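Local coordinates for L-hydantoinase (PDB 1GKR), which hydrolyses 5-substituted hydantoins as a zinc-dependent cyclic amidase, with a preference for aryl derivatives and a stereoselectivity that depends on the substrate, at residues E276-G279 with P280-V284; A206-E209 with A210-V214; V400-S403 with Q404-S407; S412-D415 with G416-V419. All coordinates share one frame; numbering follows the deposited sequence.

Contact 1: residues E276-G279 with P280-V284; sequences ERIG and PYMKV
Ile278 and Met282 provide most of the apolar side of this contact, with the CB of Tyr281 beside them. The two side chains cross at about a right angle. Ile278 CG2 lies anti to its backbone N, and this branch faces Met282 CB at 3.4 Å. The same methyl meets Tyr281 CB at 3.9 Å, so it sits against both residues. The methyl end of Met282 is modelled too close to Ile278 CB to be trusted, and the exact place of CE is doubtful. An alanine here would probably open a gap beside Met282 CB and Tyr281 CB, since the branch that touches both would be gone.

The chain here leaves helix 275-278 and enters a 3-10 turn over Pro280 to Met282. Gly279 makes the break: it is the first residue after the helix to leave helical angles, and its phi is positive (52°). A CB at this position would clash with Pro280 CD.

Polar contact across the break is made by the backbone alone. Tyr281 N donates to Ile278 O at 3.3 Å, and Met282 N donates to Gly279 O at 3.1 Å. Within the turn, Lys283 N donates to Pro280 O at 3.1 Å.

The polar ends of the later side chains look elsewhere. Tyr281 OH is hydrogen-bonded to Glu322 OE1. Lys283 NZ is held by the carbonyl oxygens of Ala331 and Val328.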
loop_
_atom_site.group_PDB
_atom_site.type_symbol
_atom_site.label_atom_id
_atom_site.label_comp_id
_atom_site.label_asym_id
_atom_site.label_seq_id
_atom_site.Cartn_x
_atom_site.Cartn_y
_atom_site.Cartn_z
ATOM N N GLU A 276 -31.904 -14.306 14.488
ATOM C CA GLU A 276 -33.280 -14.740 14.654
ATOM C C GLU A 276 -33.622 -15.439 15.961
ATOM O O GLU A 276 -34.660 -15.150 16.552
ATOM C CB GLU A 276 -33.699 -15.607 13.475
ATOM C CG GLU A 276 -34.363 -14.808 12.371
ATOM C CD GLU A 276 -34.363 -15.551 11.050
ATOM O OE1 GLU A 276 -34.784 -16.734 11.032
ATOM O OE2 GLU A 276 -33.943 -14.950 10.032
ATOM N N ARG A 277 -32.772 -16.342 16.435
ATOM C CA ARG A 277 -33.100 -17.023 17.678
ATOM C C ARG A 277 -32.684 -16.266 18.931
ATOM O O ARG A 277 -33.319 -16.430 19.970
ATOM C CB ARG A 277 -32.509 -18.435 17.709
ATOM C CG ARG A 277 -31.050 -18.497 18.058
ATOM C CD ARG A 277 -30.453 -19.854 17.726
ATOM N NE ARG A 277 -29.003 -19.852 17.906
ATOM C CZ ARG A 277 -28.400 -19.748 19.091
ATOM N NH1 ARG A 277 -29.130 -19.646 20.201
ATOM N NH2 ARG A 277 -27.070 -19.738 19.165
ATOM N N ILE A 278 -31.640 -15.436 18.851
ATOM C CA ILE A 278 -31.176 -14.684 20.024
ATOM C C ILE A 278 -31.802 -13.297 20.097
ATOM O O ILE A 278 -31.931 -12.709 21.173
ATOM C CB ILE A 278 -29.640 -14.551 20.027
ATOM C CG1 ILE A 278 -29.008 -15.929 20.179
ATOM C CG2 ILE A 278 -29.183 -13.647 21.156
ATOM C CD1 ILE A 278 -27.508 -15.925 19.996
ATOM N N GLY A 279 -32.192 -12.780 18.942
ATOM C CA GLY A 279 -32.827 -11.478 18.901
ATOM C C GLY A 279 -32.102 -10.339 19.594
ATOM O O GLY A 279 -30.881 -10.221 19.510
ATOM N N PRO A 280 -32.845 -9.494 20.320
ATOM C CA PRO A 280 -32.316 -8.331 21.042
ATOM C C PRO A 280 -31.218 -8.595 22.053
ATOM O O PRO A 280 -30.504 -7.684 22.440
ATOM C CB PRO A 280 -33.566 -7.728 21.683
ATOM C CG PRO A 280 -34.414 -8.938 21.962
ATOM C CD PRO A 280 -34.247 -9.763 20.701
ATOM N N TYR A 281 -31.069 -9.837 22.480
ATOM C CA TYR A 281 -30.046 -10.157 23.470
ATOM C C TYR A 281 -28.664 -10.206 22.852
ATOM O O TYR A 281 -27.665 -10.438 23.522
ATOM C CB TYR A 281 -30.397 -11.483 24.148
ATOM C CG TYR A 281 -31.595 -11.317 25.040
ATOM C CD1 TYR A 281 -31.510 -10.540 26.200
ATOM C CD2 TYR A 281 -32.843 -11.836 24.678
ATOM C CE1 TYR A 281 -32.633 -10.275 26.972
ATOM C CE2 TYR A 281 -33.976 -11.577 25.443
ATOM C CZ TYR A 281 -33.863 -10.794 26.587
ATOM O OH TYR A 281 -34.974 -10.508 27.344
ATOM N N MET A 282 -28.631 -9.947 21.561
ATOM C CA MET A 282 -27.415 -9.966 20.779
ATOM C C MET A 282 -27.215 -8.570 20.204
ATOM O O MET A 282 -26.242 -8.308 19.502
ATOM C CB MET A 282 -27.602 -10.976 19.662
ATOM C CG MET A 282 -26.517 -11.017 18.655
ATOM S SD MET A 282 -27.143 -11.751 17.147
ATOM C CE MET A 282 -28.168 -12.950 17.811
ATOM N N LYS A 283 -28.152 -7.674 20.495
ATOM C CA LYS A 283 -28.047 -6.315 19.990
ATOM C C LYS A 283 -26.987 -5.574 20.768
ATOM O O LYS A 283 -27.174 -5.253 21.943
ATOM C CB LYS A 283 -29.364 -5.568 20.120
ATOM C CG LYS A 283 -29.297 -4.208 19.479
ATOM C CD LYS A 283 -30.602 -3.472 19.603
ATOM C CE LYS A 283 -30.466 -2.055 19.106
ATOM N NZ LYS A 283 -31.710 -1.302 19.352
ATOM N N VAL A 284 -25.876 -5.291 20.104
ATOM C CA VAL A 284 -24.778 -4.603 20.748
ATOM C C VAL A 284 -24.218 -3.572 19.751
ATOM O O VAL A 284 -24.603 -3.574 18.582
ATOM C CB VAL A 284 -23.742 -5.668 21.181
ATOM C CG1 VAL A 284 -22.871 -6.037 20.026
ATOM C CG2 VAL A 284 -22.958 -5.194 22.383
#

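Contact 2: residues A206-E209 with A210-V214; sequences AAYE and ASQPV
Ala206 to Ser211 form the last turns of helix 205-211: Ala210 N donates to Ala206 O at 3.1 Å, then the pattern tightens, with Ser211 N reaching Tyr208 O at 2.8 Å and Gln212 N reaching Glu209 O at 3.2 Å.

Ser211 also uses its side chain. Its OG stands between the backbone N and the carbonyl carbon, and at chi1 69° it points back at the carbonyl of Tyr208. It donates to Tyr208 O at 2.5 Å, in the carbonyl plane and on a lone pair. Ser211 N meets the same oxygen from above that plane. Two donors of one residue therefore grip Tyr208 O.

The Tyr208 and Gln212 side chains cross at a slant, with ring and amide planes 69° apart. Gln212 OE1 comes within 3.4 Å of Tyr208 CE1, at an oblique approach. Both polar ends have partners elsewhere in the chain: Tyr208 OH bonds to Val284 O, and Gln212 NE2 to Glu185 OE2. A leucine in place of Tyr208 would probably leave Val284 O without this hydroxyl and take away the ring that Gln212 OE1 approaches.

One water links Glu209 OE2 at 2.9 Å to Val214 N at 2.8 Å, and OE2 also forms a salt bridge with Arg289.

The segment ends helix 205-211 and leads through Pro213, the N-cap residue, into helix 214-231. This bend places the Gln212 side chain about 6 Å from that of His183, a ligand of the second zinc ion.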
loop_
_atom_site.group_PDB
_atom_site.type_symbol
_atom_site.label_atom_id
_atom_site.label_comp_id
_atom_site.label_asym_id
_atom_site.label_seq_id
_atom_site.Cartn_x
_atom_site.Cartn_y
_atom_site.Cartn_z
ATOM N N ALA A 206 -31.671 -7.577 11.470
ATOM C CA ALA A 206 -31.004 -7.356 10.198
ATOM C C ALA A 206 -31.066 -5.871 9.883
ATOM O O ALA A 206 -30.081 -5.274 9.441
ATOM C CB ALA A 206 -31.688 -8.136 9.116
ATOM N N ALA A 207 -32.229 -5.276 10.110
ATOM C CA ALA A 207 -32.402 -3.854 9.863
ATOM C C ALA A 207 -31.442 -3.045 10.749
ATOM O O ALA A 207 -30.887 -2.017 10.328
ATOM C CB ALA A 207 -33.837 -3.458 10.148
ATOM N N TYR A 208 -31.260 -3.510 11.981
ATOM C CA TYR A 208 -30.378 -2.839 12.910
ATOM C C TYR A 208 -28.948 -2.840 12.368
ATOM O O TYR A 208 -28.344 -1.783 12.186
ATOM C CB TYR A 208 -30.422 -3.534 14.269
ATOM C CG TYR A 208 -29.337 -3.069 15.202
ATOM C CD1 TYR A 208 -29.242 -1.731 15.576
ATOM C CD2 TYR A 208 -28.368 -3.951 15.665
ATOM C CE1 TYR A 208 -28.207 -1.282 16.384
ATOM C CE2 TYR A 208 -27.321 -3.507 16.477
ATOM C CZ TYR A 208 -27.249 -2.173 16.830
ATOM O OH TYR A 208 -26.223 -1.730 17.632
ATOM N N GLU A 209 -28.416 -4.029 12.110
ATOM C CA GLU A 209 -27.057 -4.182 11.599
ATOM C C GLU A 209 -26.817 -3.254 10.407
ATOM O O GLU A 209 -25.771 -2.604 10.308
ATOM C CB GLU A 209 -26.828 -5.643 11.184
ATOM C CG GLU A 209 -25.372 -6.077 10.962
ATOM C CD GLU A 209 -24.807 -5.715 9.583
ATOM O OE1 GLU A 209 -25.575 -5.685 8.593
ATOM O OE2 GLU A 209 -23.581 -5.485 9.491
ATOM N N ALA A 210 -27.795 -3.182 9.509
ATOM C CA ALA A 210 -27.658 -2.345 8.324
ATOM C C ALA A 210 -27.614 -0.864 8.635
ATOM O O ALA A 210 -27.070 -0.096 7.850
ATOM C CB ALA A 210 -28.779 -2.622 7.361
ATOM N N SER A 211 -28.189 -0.463 9.768
ATOM C CA SER A 211 -28.205 0.953 10.142
ATOM C C SER A 211 -26.846 1.427 10.672
ATOM O O SER A 211 -26.592 2.630 10.766
ATOM C CB SER A 211 -29.316 1.231 11.171
ATOM O OG SER A 211 -29.043 0.644 12.430
ATOM N N GLN A 212 -25.979 0.482 11.015
ATOM C CA GLN A 212 -24.642 0.802 11.505
ATOM C C GLN A 212 -23.681 -0.139 10.797
ATOM O O GLN A 212 -22.990 -0.917 11.433
ATOM C CB GLN A 212 -24.566 0.592 13.016
ATOM C CG GLN A 212 -25.655 1.334 13.785
ATOM C CD GLN A 212 -25.465 1.308 15.299
ATOM O OE1 GLN A 212 -26.392 1.601 16.051
ATOM N NE2 GLN A 212 -24.263 0.970 15.750
ATOM N N PRO A 213 -23.633 -0.074 9.456
ATOM C CA PRO A 213 -22.777 -0.910 8.603
ATOM C C PRO A 213 -21.286 -0.806 8.872
ATOM O O PRO A 213 -20.839 0.109 9.565
ATOM C CB PRO A 213 -23.151 -0.458 7.189
ATOM C CG PRO A 213 -23.520 0.962 7.380
ATOM C CD PRO A 213 -24.339 0.936 8.646
ATOM N N VAL A 214 -20.514 -1.737 8.315
ATOM C CA VAL A 214 -19.078 -1.722 8.542
ATOM C C VAL A 214 -18.403 -0.497 7.946
ATOM O O VAL A 214 -17.464 0.040 8.537
ATOM C CB VAL A 214 -18.360 -2.989 7.980
ATOM C CG1 VAL A 214 -19.097 -4.234 8.382
ATOM C CG2 VAL A 214 -18.251 -2.910 6.504
HETATM O O HOH W 1 -22.186 -3.817 7.601
#

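Contact 3: residues V400-S403 with Q404-S407; sequences VDAS and QFRS
Phe405 lays one face of its ring over the backbone of Ala402. The CA of Ala402 sits 3.7 Å from the ring centroid and only 13° off the ring normal, a CH-pi contact over the centre. This is a short 3-10 turn in the loop between strands 398-399 and 418-428 of the amidohydrolase chain. Phe405 CG is anti to its carbonyl carbon (chi1 -81°), which swings the ring back over the turn. Val400 CG2 adds an oblique apolar contact with Phe405 CE1 at 4.1 Å.

Two backbone bonds close the turn. Gln404 N donates to Asp401 O at 2.7 Å, and Phe405 N donates to Ala402 O at 3.1 Å.

The polar side chains gather on another part of the turn. Gln404 CG lies against Asp401 OD2 at 3.2 Å. The carboxylate and amide planes are turned 45° apart. Gln404 NE2 makes a weak bond to Ser403 OG. Beyond these residues, Ser412 and Thr340 touch the Phe405 side chain. Asp401 OD1 accepts Ser403 OG at 2.7 Å, from above the carboxylate plane, and also a weak bond from Ser403 N.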
loop_
_atom_site.group_PDB
_atom_site.type_symbol
_atom_site.label_atom_id
_atom_site.label_comp_id
_atom_site.label_asym_id
_atom_site.label_seq_id
_atom_site.Cartn_x
_atom_site.Cartn_y
_atom_site.Cartn_z
ATOM N N VAL A 400 -24.021 -23.011 29.615
ATOM C CA VAL A 400 -24.051 -21.739 30.314
ATOM C C VAL A 400 -25.533 -21.557 30.675
ATOM O O VAL A 400 -26.413 -21.715 29.821
ATOM C CB VAL A 400 -23.526 -20.565 29.421
ATOM C CG1 VAL A 400 -23.908 -20.790 28.001
ATOM C CG2 VAL A 400 -24.100 -19.237 29.890
ATOM N N ASP A 401 -25.800 -21.278 31.951
ATOM C CA ASP A 401 -27.165 -21.079 32.439
ATOM C C ASP A 401 -27.302 -19.660 33.005
ATOM O O ASP A 401 -27.038 -19.421 34.186
ATOM C CB ASP A 401 -27.471 -22.108 33.523
ATOM C CG ASP A 401 -28.895 -22.015 34.033
ATOM O OD1 ASP A 401 -29.681 -21.196 33.494
ATOM O OD2 ASP A 401 -29.222 -22.773 34.976
ATOM N N ALA A 402 -27.736 -18.729 32.161
ATOM C CA ALA A 402 -27.854 -17.330 32.553
ATOM C C ALA A 402 -28.549 -17.057 33.884
ATOM O O ALA A 402 -28.219 -16.092 34.566
ATOM C CB ALA A 402 -28.533 -16.542 31.442
ATOM N N SER A 403 -29.505 -17.902 34.256
ATOM C CA SER A 403 -30.248 -17.719 35.502
ATOM C C SER A 403 -29.388 -17.974 36.723
ATOM O O SER A 403 -29.771 -17.608 37.832
ATOM C CB SER A 403 -31.440 -18.658 35.545
ATOM O OG SER A 403 -30.995 -20.000 35.536
ATOM N N GLN A 404 -28.238 -18.613 36.518
ATOM C CA GLN A 404 -27.314 -18.909 37.606
ATOM C C GLN A 404 -26.283 -17.797 37.780
ATOM O O GLN A 404 -25.472 -17.838 38.703
ATOM C CB GLN A 404 -26.591 -20.231 37.347
ATOM C CG GLN A 404 -27.500 -21.445 37.349
ATOM C CD GLN A 404 -28.414 -21.469 38.563
ATOM O OE1 GLN A 404 -27.948 -21.473 39.708
ATOM N NE2 GLN A 404 -29.729 -21.474 38.323
ATOM N N PHE A 405 -26.312 -16.815 36.882
ATOM C CA PHE A 405 -25.388 -15.691 36.937
ATOM C C PHE A 405 -25.409 -15.026 38.295
ATOM O O PHE A 405 -26.462 -14.869 38.906
ATOM C CB PHE A 405 -25.743 -14.648 35.880
ATOM C CG PHE A 405 -25.243 -14.978 34.501
ATOM C CD1 PHE A 405 -24.688 -16.225 34.219
ATOM C CD2 PHE A 405 -25.344 -14.039 33.473
ATOM C CE1 PHE A 405 -24.245 -16.532 32.936
ATOM C CE2 PHE A 405 -24.905 -14.339 32.184
ATOM C CZ PHE A 405 -24.354 -15.587 31.914
ATOM N N ARG A 406 -24.240 -14.616 38.756
ATOM C CA ARG A 406 -24.123 -13.963 40.048
ATOM C C ARG A 406 -24.384 -12.459 39.943
ATOM O O ARG A 406 -24.575 -11.782 40.948
ATOM C CB ARG A 406 -22.726 -14.213 40.596
ATOM C CG ARG A 406 -22.302 -15.666 40.459
ATOM C CD ARG A 406 -23.083 -16.516 41.412
ATOM N NE ARG A 406 -22.798 -16.117 42.788
ATOM C CZ ARG A 406 -23.696 -16.095 43.773
ATOM N NH1 ARG A 406 -24.958 -16.449 43.543
ATOM N NH2 ARG A 406 -23.327 -15.727 44.995
ATOM N N SER A 407 -24.402 -11.943 38.719
ATOM C CA SER A 407 -24.611 -10.517 38.484
ATOM C C SER A 407 -26.045 -10.068 38.729
ATOM O O SER A 407 -26.938 -10.889 38.942
ATOM C CB SER A 407 -24.222 -10.169 37.050
ATOM O OG SER A 407 -25.009 -10.904 36.134
#

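Contact 4: residues S412-D415 with G416-V419; sequences SPFD and GMPV
A type II beta turn from Phe414 to Met417 leads the loop into strand 418-428, and it follows directly on a type I turn from Ser412 to Asp415. Phe414 and Asp415 belong to both turns. The type II turn is closed by Met417 N, which donates to Phe414 O at 2.9 Å. The place of that oxygen is less sure, because it sits too close to another atom of the model.

Gly416 takes the third position of the type II turn, with a positive phi of 87°. A side chain there would collide with Asp415 O.

The side chains at the two ends of this turn meet each other. Met417 SD lies beside the edge of the Phe414 ring, near its plane and 5.4 Å from the centroid. This is a Met-aromatic contact, with SD 4.0 Å from Phe414 CD1. Met417 bends at chi3 (-141°), which carries the methyl CE back to the first turn. There CE comes within 3.5 Å of Pro413 O and 3.8 Å of Phe414 CA.

The type I turn has its own backbone bond, from Asp415 N to Ser412 O at 3.0 Å. Ser412 OG accepts from Phe414 N, also at 3.0 Å, which makes an ST turn.

Asp415 turns its carboxylate elsewhere, and its OD1 accepts from Ala402 N. Phe414 also touches Ile270 and Thr340 in neighbouring loops. Phe414 and Met417 both rest on Met344 of helix 341-350, while Val419 continues into strand 418-428, paired antiparallel with strand 398-399.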
loop_
_atom_site.group_PDB
_atom_site.type_symbol
_atom_site.label_atom_id
_atom_site.label_comp_id
_atom_site.label_asym_id
_atom_site.label_seq_id
_atom_site.Cartn_x
_atom_site.Cartn_y
_atom_site.Cartn_z
ATOM N N SER A 412 -28.304 -13.852 28.863
ATOM C CA SER A 412 -27.082 -13.828 28.083
ATOM C C SER A 412 -27.280 -14.383 26.695
ATOM O O SER A 412 -28.066 -15.305 26.501
ATOM C CB SER A 412 -26.012 -14.648 28.805
ATOM O OG SER A 412 -24.974 -15.032 27.922
ATOM N N PRO A 413 -26.555 -13.829 25.707
ATOM C CA PRO A 413 -26.629 -14.264 24.304
ATOM C C PRO A 413 -26.147 -15.715 24.201
ATOM O O PRO A 413 -26.511 -16.443 23.283
ATOM C CB PRO A 413 -25.660 -13.324 23.590
ATOM C CG PRO A 413 -25.524 -12.171 24.507
ATOM C CD PRO A 413 -25.551 -12.768 25.868
ATOM N N PHE A 414 -25.324 -16.119 25.163
ATOM C CA PHE A 414 -24.744 -17.456 25.194
ATOM C C PHE A 414 -25.573 -18.438 25.995
ATOM O O PHE A 414 -25.220 -19.610 26.100
ATOM C CB PHE A 414 -23.339 -17.396 25.800
ATOM C CG PHE A 414 -22.445 -16.383 25.150
ATOM C CD1 PHE A 414 -22.125 -16.483 23.800
ATOM C CD2 PHE A 414 -21.940 -15.315 25.881
ATOM C CE1 PHE A 414 -21.320 -15.534 23.188
ATOM C CE2 PHE A 414 -21.132 -14.359 25.277
ATOM C CZ PHE A 414 -20.820 -14.468 23.927
ATOM N N ASP A 415 -26.674 -17.965 26.564
ATOM C CA ASP A 415 -27.515 -18.831 27.376
ATOM C C ASP A 415 -27.787 -20.146 26.652
ATOM O O ASP A 415 -28.119 -20.159 25.466
ATOM C CB ASP A 415 -28.818 -18.106 27.708
ATOM C CG ASP A 415 -29.550 -18.715 28.886
ATOM O OD1 ASP A 415 -28.903 -19.231 29.831
ATOM O OD2 ASP A 415 -30.793 -18.651 28.874
ATOM N N GLY A 416 -27.601 -21.252 27.370
ATOM C CA GLY A 416 -27.841 -22.564 26.798
ATOM C C GLY A 416 -26.686 -23.201 26.044
ATOM O O GLY A 416 -26.654 -24.425 25.862
ATOM N N MET A 417 -25.735 -22.388 25.595
ATOM C CA MET A 417 -24.597 -22.918 24.860
ATOM C C MET A 417 -23.682 -23.781 25.703
ATOM O O MET A 417 -23.546 -23.586 26.914
ATOM C CB MET A 417 -23.801 -21.789 24.248
ATOM C CG MET A 417 -24.384 -21.307 22.965
ATOM S SD MET A 417 -23.381 -19.994 22.283
ATOM C CE MET A 417 -24.726 -18.911 21.656
ATOM N N PRO A 418 -23.043 -24.770 25.069
ATOM C CA PRO A 418 -22.133 -25.673 25.772
ATOM C C PRO A 418 -20.827 -25.020 26.198
ATOM O O PRO A 418 -20.345 -24.080 25.562
ATOM C CB PRO A 418 -21.920 -26.797 24.765
ATOM C CG PRO A 418 -22.013 -26.096 23.474
ATOM C CD PRO A 418 -23.198 -25.177 23.665
ATOM N N VAL A 419 -20.272 -25.536 27.287
ATOM C CA VAL A 419 -19.024 -25.059 27.858
ATOM C C VAL A 419 -18.152 -26.285 28.111
ATOM O O VAL A 419 -18.539 -27.170 28.872
ATOM C CB VAL A 419 -19.290 -24.353 29.196
ATOM C CG1 VAL A 419 -17.982 -23.953 29.849
ATOM C CG2 VAL A 419 -20.185 -23.151 28.968
#

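The four contacts form a row of neighbours, with contacts 1, 2 and 4 closer to the zinc site than contact 3. Contacts 1 and 2 touch through Tyr208 and Val284, and Lys283 forms a cation-pi pair with the Tyr208 ring. Contact 1 also packs on contact 4, with Ile278 CD1 3.5 Å from Pro413 O. Contact 4 is joined to contact 3 by probable hydrogen bonds: Gly416 N is 2.8 Å from Val400 O, and Asp415 meets Ala402. Contacts 2 and 3 are the farthest apart, with centres about 29 Å apart. The side chain of Lys283 is about 12 Å from a zinc ion, and that of Gln212 about 9 Å. The Phe414 side chain is about 10 Å from that of the zinc ligand Asp312.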